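Local atomic coordinates of pentafunctional AROM polypeptide (Schizosaccharomyces pombe, PDB entry 5SWV), a protein that probably carries out several steps of the shikimate pathway, the portion here containing its 3-dehydroquinate dehydratase and shikimate dehydrogenase units. Residues T79-S84 against S138-S143; S210-K215 against V244-I249; F254-K259 against H281-F286. All blocks are in the same frame, centred on the assembly; numbering follows the deposited sequence.

Interaction 1: residues T79-S84 against S138-S143; sequences TIRTIS and SWHDLS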
loop_
_atom_site.group_PDB
_atom_site.type_symbol
_atom_site.label_atom_id
_atom_site.label_comp_id
_atom_site.label_asym_id
_atom_site.label_seq_id
_atom_site.Cartn_x
_atom_site.Cartn_y
_atom_site.Cartn_z
ATOM N N THR A 79 -16.971 -7.162 -7.820
ATOM C CA THR A 79 -18.089 -6.446 -8.413
ATOM C C THR A 79 -18.572 -7.104 -9.671
ATOM O O THR A 79 -17.853 -7.170 -10.666
ATOM C CB THR A 79 -17.725 -4.985 -8.688
ATOM O OG1 THR A 79 -17.469 -4.348 -7.445
ATOM C CG2 THR A 79 -18.875 -4.229 -9.333
ATOM N N ILE A 80 -19.801 -7.602 -9.598
ATOM C CA ILE A 80 -20.553 -8.025 -10.768
ATOM C C ILE A 80 -21.536 -6.927 -11.101
ATOM O O ILE A 80 -22.530 -6.747 -10.394
ATOM C CB ILE A 80 -21.373 -9.295 -10.512
ATOM C CG1 ILE A 80 -20.471 -10.465 -10.156
ATOM C CG2 ILE A 80 -22.210 -9.631 -11.749
ATOM C CD1 ILE A 80 -21.269 -11.670 -9.687
ATOM N N ARG A 81 -21.234 -6.217 -12.183
ATOM C CA ARG A 81 -22.015 -5.085 -12.684
ATOM C C ARG A 81 -22.773 -5.552 -13.917
ATOM O O ARG A 81 -22.179 -6.085 -14.860
ATOM C CB ARG A 81 -21.067 -3.954 -13.052
ATOM C CG ARG A 81 -21.737 -2.683 -13.546
ATOM C CD ARG A 81 -22.493 -1.932 -12.466
ATOM N NE ARG A 81 -21.639 -1.565 -11.336
ATOM C CZ ARG A 81 -21.782 -1.969 -10.069
ATOM N NH1 ARG A 81 -22.784 -2.758 -9.688
ATOM N NH2 ARG A 81 -20.914 -1.541 -9.154
ATOM N N THR A 82 -24.085 -5.349 -13.894
ATOM C CA THR A 82 -25.001 -5.844 -14.926
ATOM C C THR A 82 -25.194 -4.838 -16.044
ATOM O O THR A 82 -24.797 -3.676 -15.930
ATOM C CB THR A 82 -26.397 -6.146 -14.349
ATOM O OG1 THR A 82 -27.008 -4.942 -13.873
ATOM C CG2 THR A 82 -26.316 -7.121 -13.214
ATOM N N ILE A 83 -25.858 -5.277 -17.105
ATOM C CA ILE A 83 -26.020 -4.467 -18.300
ATOM C C ILE A 83 -26.802 -3.185 -18.079
ATOM O O ILE A 83 -26.415 -2.143 -18.575
ATOM C CB ILE A 83 -26.577 -5.315 -19.467
ATOM C CG1 ILE A 83 -25.490 -6.301 -19.913
ATOM C CG2 ILE A 83 -27.007 -4.450 -20.654
ATOM C CD1 ILE A 83 -26.014 -7.538 -20.577
ATOM N N SER A 84 -27.861 -3.227 -17.298
ATOM C CA SER A 84 -28.695 -2.047 -17.155
ATOM C C SER A 84 -28.147 -1.122 -16.104
ATOM O O SER A 84 -28.650 -0.007 -15.955
ATOM C CB SER A 84 -30.128 -2.422 -16.823
ATOM O OG SER A 84 -30.169 -3.144 -15.624
ATOM N N SER A 138 -25.411 -0.966 -4.189
ATOM C CA SER A 138 -25.181 -0.038 -5.279
ATOM C C SER A 138 -26.407 0.120 -6.167
ATOM O O SER A 138 -27.096 -0.851 -6.441
ATOM C CB SER A 138 -24.017 -0.537 -6.128
ATOM O OG SER A 138 -24.438 -1.587 -6.983
ATOM N N TRP A 139 -26.653 1.342 -6.628
ATOM C CA TRP A 139 -27.563 1.575 -7.738
ATOM C C TRP A 139 -27.049 2.695 -8.637
ATOM O O TRP A 139 -26.553 3.708 -8.155
ATOM C CB TRP A 139 -28.965 1.907 -7.247
ATOM C CG TRP A 139 -29.945 2.032 -8.372
ATOM C CD1 TRP A 139 -30.315 3.182 -9.005
ATOM C CD2 TRP A 139 -30.643 0.971 -9.030
ATOM N NE1 TRP A 139 -31.221 2.909 -10.003
ATOM C CE2 TRP A 139 -31.449 1.561 -10.037
ATOM C CE3 TRP A 139 -30.689 -0.422 -8.857
ATOM C CZ2 TRP A 139 -32.285 0.808 -10.877
ATOM C CZ3 TRP A 139 -31.538 -1.175 -9.702
ATOM C CH2 TRP A 139 -32.317 -0.549 -10.698
ATOM N N HIS A 140 -27.208 2.486 -9.941
ATOM C CA HIS A 140 -26.756 3.389 -10.986
ATOM C C HIS A 140 -27.970 3.838 -11.841
ATOM O O HIS A 140 -28.676 2.997 -12.408
ATOM C CB HIS A 140 -25.716 2.673 -11.862
ATOM C CG HIS A 140 -24.452 2.299 -11.142
ATOM N ND1 HIS A 140 -24.372 1.229 -10.267
ATOM C CD2 HIS A 140 -23.211 2.848 -11.178
ATOM C CE1 HIS A 140 -23.137 1.143 -9.796
ATOM N NE2 HIS A 140 -22.415 2.115 -10.328
ATOM N N ASP A 141 -28.227 5.141 -11.918
ATOM C CA ASP A 141 -29.305 5.672 -12.774
ATOM C C ASP A 141 -28.756 6.121 -14.128
ATOM O O ASP A 141 -28.420 7.292 -14.342
ATOM C CB ASP A 141 -30.064 6.819 -12.091
ATOM C CG ASP A 141 -31.127 7.445 -12.990
ATOM O OD1 ASP A 141 -31.771 6.700 -13.769
ATOM O OD2 ASP A 141 -31.305 8.689 -12.926
ATOM N N LEU A 142 -28.693 5.175 -15.049
ATOM C CA LEU A 142 -28.264 5.464 -16.407
ATOM C C LEU A 142 -29.143 6.503 -17.127
ATOM O O LEU A 142 -28.641 7.232 -17.963
ATOM C CB LEU A 142 -28.165 4.166 -17.230
ATOM C CG LEU A 142 -26.751 3.586 -17.347
ATOM C CD1 LEU A 142 -26.067 3.457 -15.988
ATOM C CD2 LEU A 142 -26.785 2.244 -18.072
ATOM N N SER A 143 -30.429 6.577 -16.768
ATOM C CA SER A 143 -31.394 7.499 -17.381
ATOM C C SER A 143 -31.092 8.980 -17.121
ATOM O O SER A 143 -31.513 9.848 -17.890
ATOM C CB SER A 143 -32.819 7.191 -16.890
ATOM O OG SER A 143 -33.075 7.783 -15.629
#
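Arg81 and Ser138 face each other with their CA atoms 9.5 Å apart, and the gap closes to 7.6 Å between the CA atoms of Ser84 and Leu142 as the two segments run on with directions 38° apart. Strand 111-115 lies between their parent strands, so side chains, above all that of Arg81, bridge the gap. Arg81 sets out with CG anti to the backbone N (chi1 -178°) and then bends at its next two torsions, which brings the guanidinium over to 138-143. His140 meets one face of that group, its CE1 lying 3.4 Å from Arg81 CZ and over the centre of the plane; the planes are inclined by 40°, so this is no flat stack. Thr79 CG2 covers the opposite face, toward the rim. Salt bridges from NH2 to Asp113 and from NH1 to Glu115 hold the guanidinium in its rotation; Asp113 also accepts a hydrogen bond from Ser138 OG. Farther out, Leu142 CD2 rests 3.6 Å from Ser84 O. The cluster occupies the C-terminal strand ends of a TIM barrel, and His140 touching Lys169 is consistent with the histidine and Schiff-base lysine of type I 3-dehydroquinase active sites.

Interaction 2: residues S210-K215 against V244-I249; sequences SRILNK and VLIGEI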
loop_
_atom_site.group_PDB
_atom_site.type_symbol
_atom_site.label_atom_id
_atom_site.label_comp_id
_atom_site.label_asym_id
_atom_site.label_seq_id
_atom_site.Cartn_x
_atom_site.Cartn_y
_atom_site.Cartn_z
ATOM N N SER A 210 -18.472 15.949 -9.531
ATOM C CA SER A 210 -18.974 15.190 -8.396
ATOM C C SER A 210 -18.009 14.075 -7.985
ATOM O O SER A 210 -17.909 13.768 -6.812
ATOM C CB SER A 210 -20.359 14.609 -8.681
ATOM O OG SER A 210 -20.310 13.569 -9.658
ATOM N N ARG A 211 -17.309 13.472 -8.946
ATOM C CA ARG A 211 -16.264 12.463 -8.649
ATOM C C ARG A 211 -15.134 13.081 -7.833
ATOM O O ARG A 211 -14.665 12.501 -6.850
ATOM C CB ARG A 211 -15.640 11.887 -9.930
ATOM C CG ARG A 211 -16.555 11.033 -10.798
ATOM C CD ARG A 211 -15.825 10.685 -12.077
ATOM N NE ARG A 211 -16.564 9.824 -12.996
ATOM C CZ ARG A 211 -16.717 8.508 -12.876
ATOM N NH1 ARG A 211 -16.223 7.846 -11.831
ATOM N NH2 ARG A 211 -17.393 7.848 -13.810
ATOM N N ILE A 212 -14.719 14.268 -8.260
ATOM C CA ILE A 212 -13.660 15.026 -7.619
ATOM C C ILE A 212 -14.011 15.359 -6.168
ATOM O O ILE A 212 -13.157 15.230 -5.294
ATOM C CB ILE A 212 -13.349 16.279 -8.464
ATOM C CG1 ILE A 212 -12.614 15.863 -9.746
ATOM C CG2 ILE A 212 -12.543 17.312 -7.688
ATOM C CD1 ILE A 212 -12.781 16.843 -10.889
ATOM N N LEU A 213 -15.263 15.748 -5.925
ATOM C CA LEU A 213 -15.763 16.067 -4.570
ATOM C C LEU A 213 -16.122 14.864 -3.683
ATOM O O LEU A 213 -16.213 15.006 -2.453
ATOM C CB LEU A 213 -17.001 16.975 -4.659
ATOM C CG LEU A 213 -16.812 18.333 -5.341
ATOM C CD1 LEU A 213 -18.128 19.106 -5.370
ATOM C CD2 LEU A 213 -15.715 19.139 -4.669
ATOM N N ASN A 214 -16.359 13.701 -4.286
ATOM C CA ASN A 214 -16.611 12.488 -3.517
ATOM C C ASN A 214 -15.331 11.966 -2.848
ATOM O O ASN A 214 -14.459 11.412 -3.503
ATOM C CB ASN A 214 -17.212 11.422 -4.414
ATOM C CG ASN A 214 -17.477 10.132 -3.668
ATOM O OD1 ASN A 214 -18.402 10.048 -2.891
ATOM N ND2 ASN A 214 -16.644 9.129 -3.890
ATOM N N LYS A 215 -15.220 12.146 -1.541
ATOM C CA LYS A 215 -13.954 11.856 -0.840
ATOM C C LYS A 215 -13.798 10.392 -0.523
ATOM O O LYS A 215 -12.714 9.860 -0.643
ATOM C CB LYS A 215 -13.823 12.716 0.414
ATOM C CG LYS A 215 -13.683 14.186 0.033
ATOM C CD LYS A 215 -13.518 15.133 1.210
ATOM C CE LYS A 215 -14.699 15.030 2.165
ATOM N NZ LYS A 215 -14.974 16.334 2.821
ATOM N N VAL A 244 -6.444 19.776 -6.714
ATOM C CA VAL A 244 -5.555 20.890 -6.441
ATOM C C VAL A 244 -6.117 22.155 -7.072
ATOM O O VAL A 244 -6.155 23.209 -6.431
ATOM C CB VAL A 244 -4.125 20.621 -6.938
ATOM C CG1 VAL A 244 -3.255 21.876 -6.836
ATOM C CG2 VAL A 244 -3.498 19.475 -6.138
ATOM N N LEU A 245 -6.569 22.037 -8.317
ATOM C CA LEU A 245 -7.081 23.184 -9.062
ATOM C C LEU A 245 -8.364 23.754 -8.488
ATOM O O LEU A 245 -8.556 24.959 -8.554
ATOM C CB LEU A 245 -7.274 22.841 -10.539
ATOM C CG LEU A 245 -5.966 22.724 -11.330
ATOM C CD1 LEU A 245 -6.187 22.021 -12.658
ATOM C CD2 LEU A 245 -5.309 24.081 -11.556
ATOM N N ILE A 246 -9.229 22.921 -7.906
ATOM C CA ILE A 246 -10.442 23.462 -7.270
ATOM C C ILE A 246 -10.252 23.951 -5.840
ATOM O O ILE A 246 -11.187 24.492 -5.272
ATOM C CB ILE A 246 -11.652 22.502 -7.332
ATOM C CG1 ILE A 246 -11.478 21.283 -6.427
ATOM C CG2 ILE A 246 -11.920 22.076 -8.768
ATOM C CD1 ILE A 246 -12.780 20.563 -6.178
ATOM N N GLY A 247 -9.067 23.763 -5.266
ATOM C CA GLY A 247 -8.791 24.163 -3.884
ATOM C C GLY A 247 -9.051 23.150 -2.765
ATOM O O GLY A 247 -9.025 23.526 -1.595
ATOM N N GLU A 248 -9.283 21.881 -3.105
ATOM C CA GLU A 248 -9.479 20.823 -2.105
ATOM C C GLU A 248 -8.161 20.386 -1.478
ATOM O O GLU A 248 -8.070 20.335 -0.272
ATOM C CB GLU A 248 -10.185 19.605 -2.701
ATOM C CG GLU A 248 -11.703 19.740 -2.817
ATOM C CD GLU A 248 -12.442 19.602 -1.481
ATOM O OE1 GLU A 248 -12.644 18.450 -1.011
ATOM O OE2 GLU A 248 -12.847 20.654 -0.921
ATOM N N ILE A 249 -7.158 20.067 -2.293
ATOM C CA ILE A 249 -5.799 19.757 -1.810
ATOM C C ILE A 249 -4.902 20.975 -1.936
ATOM O O ILE A 249 -4.677 21.458 -3.049
ATOM C CB ILE A 249 -5.162 18.624 -2.631
ATOM C CG1 ILE A 249 -5.863 17.310 -2.311
ATOM C CG2 ILE A 249 -3.668 18.495 -2.347
ATOM C CD1 ILE A 249 -5.556 16.192 -3.285
#
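Glu248 OE1 is held in a salt bridge by Arg11, while the aliphatic part of Lys215 runs past the same oxygen, its CD 4.1 Å from Glu248 OE1. The two chains cross at about a right angle, and Lys215 NZ stays 5.0 Å from that OE1, a separation at which opposite charges may still attract without forming an ion pair. Leu213 CD2 approaches Glu248 CG at 4.5 Å. The tighter part of the contact is apolar. Ile246 CD1 reaches between two side chains of 210-215, lying 3.6 Å from Ile212 CG2 and equally 3.6 Å from Leu213 CD2. Its CG1 sits between the backbone N and the carbonyl carbon (chi1 70°), and the extended second torsion then carries the terminal methyl across to helix 208-213. Ile212 also packs on Leu239 and Ala242 of helix 236-245, so the residues here continue an interface between the two helices out to the surface. Arg243 adds a polar tie by bonding to Ile212 O. Gly247, at positive phi, turns the chain away from the helix, its N bonded to Val244 O at 3.2 Å. The arrangement joins the end of helix 208-213 to a Schellman motif closing helix 236-245, the last helix of the dehydroquinase (beta/alpha)8 barrel.

Interaction 3: residues F254-K259 against H281-F286; sequences FFLFGK and HTYEAF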
loop_
_atom_site.group_PDB
_atom_site.type_symbol
_atom_site.label_atom_id
_atom_site.label_comp_id
_atom_site.label_asym_id
_atom_site.label_seq_id
_atom_site.Cartn_x
_atom_site.Cartn_y
_atom_site.Cartn_z
ATOM N N PHE A 254 7.636 20.120 2.077
ATOM C CA PHE A 254 8.317 19.001 2.726
ATOM C C PHE A 254 9.819 19.265 2.783
ATOM O O PHE A 254 10.357 20.020 1.981
ATOM C CB PHE A 254 8.023 17.692 1.987
ATOM C CG PHE A 254 6.594 17.240 2.123
ATOM C CD1 PHE A 254 5.620 17.684 1.235
ATOM C CD2 PHE A 254 6.207 16.391 3.153
ATOM C CE1 PHE A 254 4.290 17.294 1.384
ATOM C CE2 PHE A 254 4.886 15.979 3.289
ATOM C CZ PHE A 254 3.928 16.432 2.412
ATOM N N PHE A 255 10.481 18.641 3.752
ATOM C CA PHE A 255 11.866 18.951 4.062
ATOM C C PHE A 255 12.691 17.719 4.446
ATOM O O PHE A 255 12.154 16.658 4.695
ATOM C CB PHE A 255 11.914 19.992 5.190
ATOM C CG PHE A 255 11.304 21.312 4.826
ATOM C CD1 PHE A 255 12.058 22.289 4.190
ATOM C CD2 PHE A 255 9.975 21.582 5.105
ATOM C CE1 PHE A 255 11.494 23.514 3.835
ATOM C CE2 PHE A 255 9.401 22.806 4.756
ATOM C CZ PHE A 255 10.164 23.772 4.127
ATOM N N LEU A 256 14.007 17.888 4.440
ATOM C CA LEU A 256 14.949 16.917 4.982
ATOM C C LEU A 256 15.824 17.652 5.991
ATOM O O LEU A 256 16.429 18.655 5.649
ATOM C CB LEU A 256 15.824 16.332 3.877
ATOM C CG LEU A 256 16.922 15.336 4.302
ATOM C CD1 LEU A 256 16.336 14.119 5.014
ATOM C CD2 LEU A 256 17.768 14.896 3.111
ATOM N N PHE A 257 15.869 17.170 7.231
ATOM C CA PHE A 257 16.741 17.724 8.243
ATOM C C PHE A 257 17.927 16.798 8.442
ATOM O O PHE A 257 17.783 15.573 8.364
ATOM C CB PHE A 257 16.003 17.849 9.556
ATOM C CG PHE A 257 14.725 18.640 9.485
ATOM C CD1 PHE A 257 14.639 19.822 8.754
ATOM C CD2 PHE A 257 13.606 18.227 10.210
ATOM C CE1 PHE A 257 13.457 20.552 8.732
ATOM C CE2 PHE A 257 12.430 18.957 10.197
ATOM C CZ PHE A 257 12.351 20.115 9.452
ATOM N N GLY A 258 19.084 17.383 8.743
ATOM C CA GLY A 258 20.321 16.628 8.976
ATOM C C GLY A 258 21.534 17.417 8.527
ATOM O O GLY A 258 21.410 18.580 8.124
ATOM N N LYS A 259 22.702 16.778 8.585
ATOM C CA LYS A 259 23.974 17.417 8.239
ATOM C C LYS A 259 25.102 16.383 8.157
ATOM O O LYS A 259 25.358 15.689 9.133
ATOM C CB LYS A 259 24.338 18.463 9.293
ATOM C CG LYS A 259 25.437 19.426 8.871
ATOM C CD LYS A 259 25.879 20.287 10.054
ATOM C CE LYS A 259 27.151 21.080 9.778
ATOM N NZ LYS A 259 26.832 22.300 8.993
ATOM N N HIS A 281 3.323 19.650 -4.467
ATOM C CA HIS A 281 4.142 19.874 -3.278
ATOM C C HIS A 281 5.582 20.198 -3.684
ATOM O O HIS A 281 5.950 20.069 -4.852
ATOM C CB HIS A 281 4.082 18.649 -2.347
ATOM C CG HIS A 281 2.690 18.234 -1.932
ATOM N ND1 HIS A 281 1.730 19.123 -1.499
ATOM C CD2 HIS A 281 2.115 17.008 -1.854
ATOM C CE1 HIS A 281 0.624 18.474 -1.184
ATOM N NE2 HIS A 281 0.831 17.186 -1.390
ATOM N N THR A 282 6.377 20.649 -2.722
ATOM C CA THR A 282 7.828 20.761 -2.903
ATOM C C THR A 282 8.547 20.007 -1.795
ATOM O O THR A 282 7.987 19.845 -0.713
ATOM C CB THR A 282 8.287 22.222 -2.882
ATOM O OG1 THR A 282 7.806 22.858 -1.694
ATOM C CG2 THR A 282 7.756 22.954 -4.092
ATOM N N TYR A 283 9.778 19.553 -2.060
ATOM C CA TYR A 283 10.650 18.917 -1.045
ATOM C C TYR A 283 12.053 19.509 -1.123
ATOM O O TYR A 283 12.650 19.546 -2.191
ATOM C CB TYR A 283 10.704 17.404 -1.273
ATOM C CG TYR A 283 11.356 16.518 -0.188
ATOM C CD1 TYR A 283 12.731 16.522 0.041
ATOM C CD2 TYR A 283 10.588 15.616 0.546
ATOM C CE1 TYR A 283 13.306 15.686 0.993
ATOM C CE2 TYR A 283 11.156 14.771 1.495
ATOM C CZ TYR A 283 12.507 14.807 1.715
ATOM O OH TYR A 283 13.044 13.964 2.646
ATOM N N GLU A 284 12.578 19.949 0.019
ATOM C CA GLU A 284 13.857 20.671 0.088
ATOM C C GLU A 284 14.765 20.170 1.203
ATOM O O GLU A 284 14.345 20.035 2.353
ATOM C CB GLU A 284 13.616 22.162 0.363
ATOM C CG GLU A 284 12.981 22.923 -0.780
ATOM C CD GLU A 284 12.146 24.111 -0.318
ATOM O OE1 GLU A 284 12.464 25.228 -0.778
ATOM O OE2 GLU A 284 11.173 23.929 0.477
ATOM N N ALA A 285 16.031 19.961 0.881
ATOM C CA ALA A 285 17.061 19.906 1.910
ATOM C C ALA A 285 17.057 21.203 2.742
ATOM O O ALA A 285 16.965 22.296 2.191
ATOM C CB ALA A 285 18.425 19.682 1.273
ATOM N N PHE A 286 17.104 21.067 4.063
ATOM C CA PHE A 286 17.191 22.203 4.976
ATOM C C PHE A 286 18.227 21.877 6.056
ATOM O O PHE A 286 17.894 21.493 7.183
ATOM C CB PHE A 286 15.823 22.535 5.577
ATOM C CG PHE A 286 15.785 23.859 6.280
ATOM C CD1 PHE A 286 15.605 25.042 5.557
ATOM C CD2 PHE A 286 15.939 23.941 7.656
ATOM C CE1 PHE A 286 15.583 26.279 6.198
ATOM C CE2 PHE A 286 15.911 25.169 8.301
ATOM C CZ PHE A 286 15.738 26.338 7.576
HETATM O O HOH W 1 18.550 20.212 9.634
#
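Tyr283 lays its side chain across the backbone of Phe254, Phe255 and Leu256 on the neighbouring strand. Its CB starts beside Phe254 O, and because CG stands anti to the backbone N (chi1 -170°) the ring runs on along the sheet. CD2 touches Phe254 CB at 3.6 Å, and on the other edge CE1 meets Leu256 CB at 3.9 Å. CE2 faces Phe255 O, and CZ comes to 3.5 Å from the same Phe255 O, with Phe255 C over one ring face, toward the rim. The hydroxyl at the tip lies near Phe255 O and Leu256 CB and is hydrogen-bonded to Asn307 on strand 303-308, one strand farther into the sheet, and His270 stacks on the ring.

Beneath this side chain the strands pair in parallel, 18° apart. Phe254 N bonds to Thr282 O at 2.8 Å, and Phe254 O receives Glu284 N at 3.0 Å; the pattern repeats with Leu256, whose N and O join Glu284 O and Phe286 N. A water extends the pairing, accepting from Gly258 N and donating to Phe286 O. At the start of the segments Phe254 turns an edge toward the face of His281, centroids 5.4 Å apart and planes at 65°. Phe255 projects from the other side of the sheet, where it lies alongside Glu284, with CE1 3.4 Å from OE2, and alongside Phe286.

Strand 282-285 is, within this chain, an edge strand of the mixed sheet in the shikimate dehydrogenase substrate-binding domain, and helix 266-277 makes the beta-alpha-beta crossover to it from strand 253-257. That helix packs on the face bearing Phe254 and Tyr283, while helix 295-298 packs against Phe255 and Phe286; the backbones of Phe255 and Phe257 bond on their other edge to Asn307 of strand 303-308.

The three contacts follow one another along the chain without nesting or crossing. Interaction 1 closes first, bringing together the ends of two barrel strands after a loop of 53 residues including strand 111-115. Interaction 2, its centre about 24 Å from that of interaction 1, closes a loop of 28 residues containing strand 218-220 and joins two outer helices of the same barrel. The chain then leaves helix 236-245 for strand 253-257, so the nearest atoms of interactions 2 and 3 are about 4 Å apart. Interaction 3 closes the shortest loop, around helix 266-277, and begins the sheet of the dehydrogenase unit. Its centre lies about 47 Å from that of interaction 1, across the chain's centre.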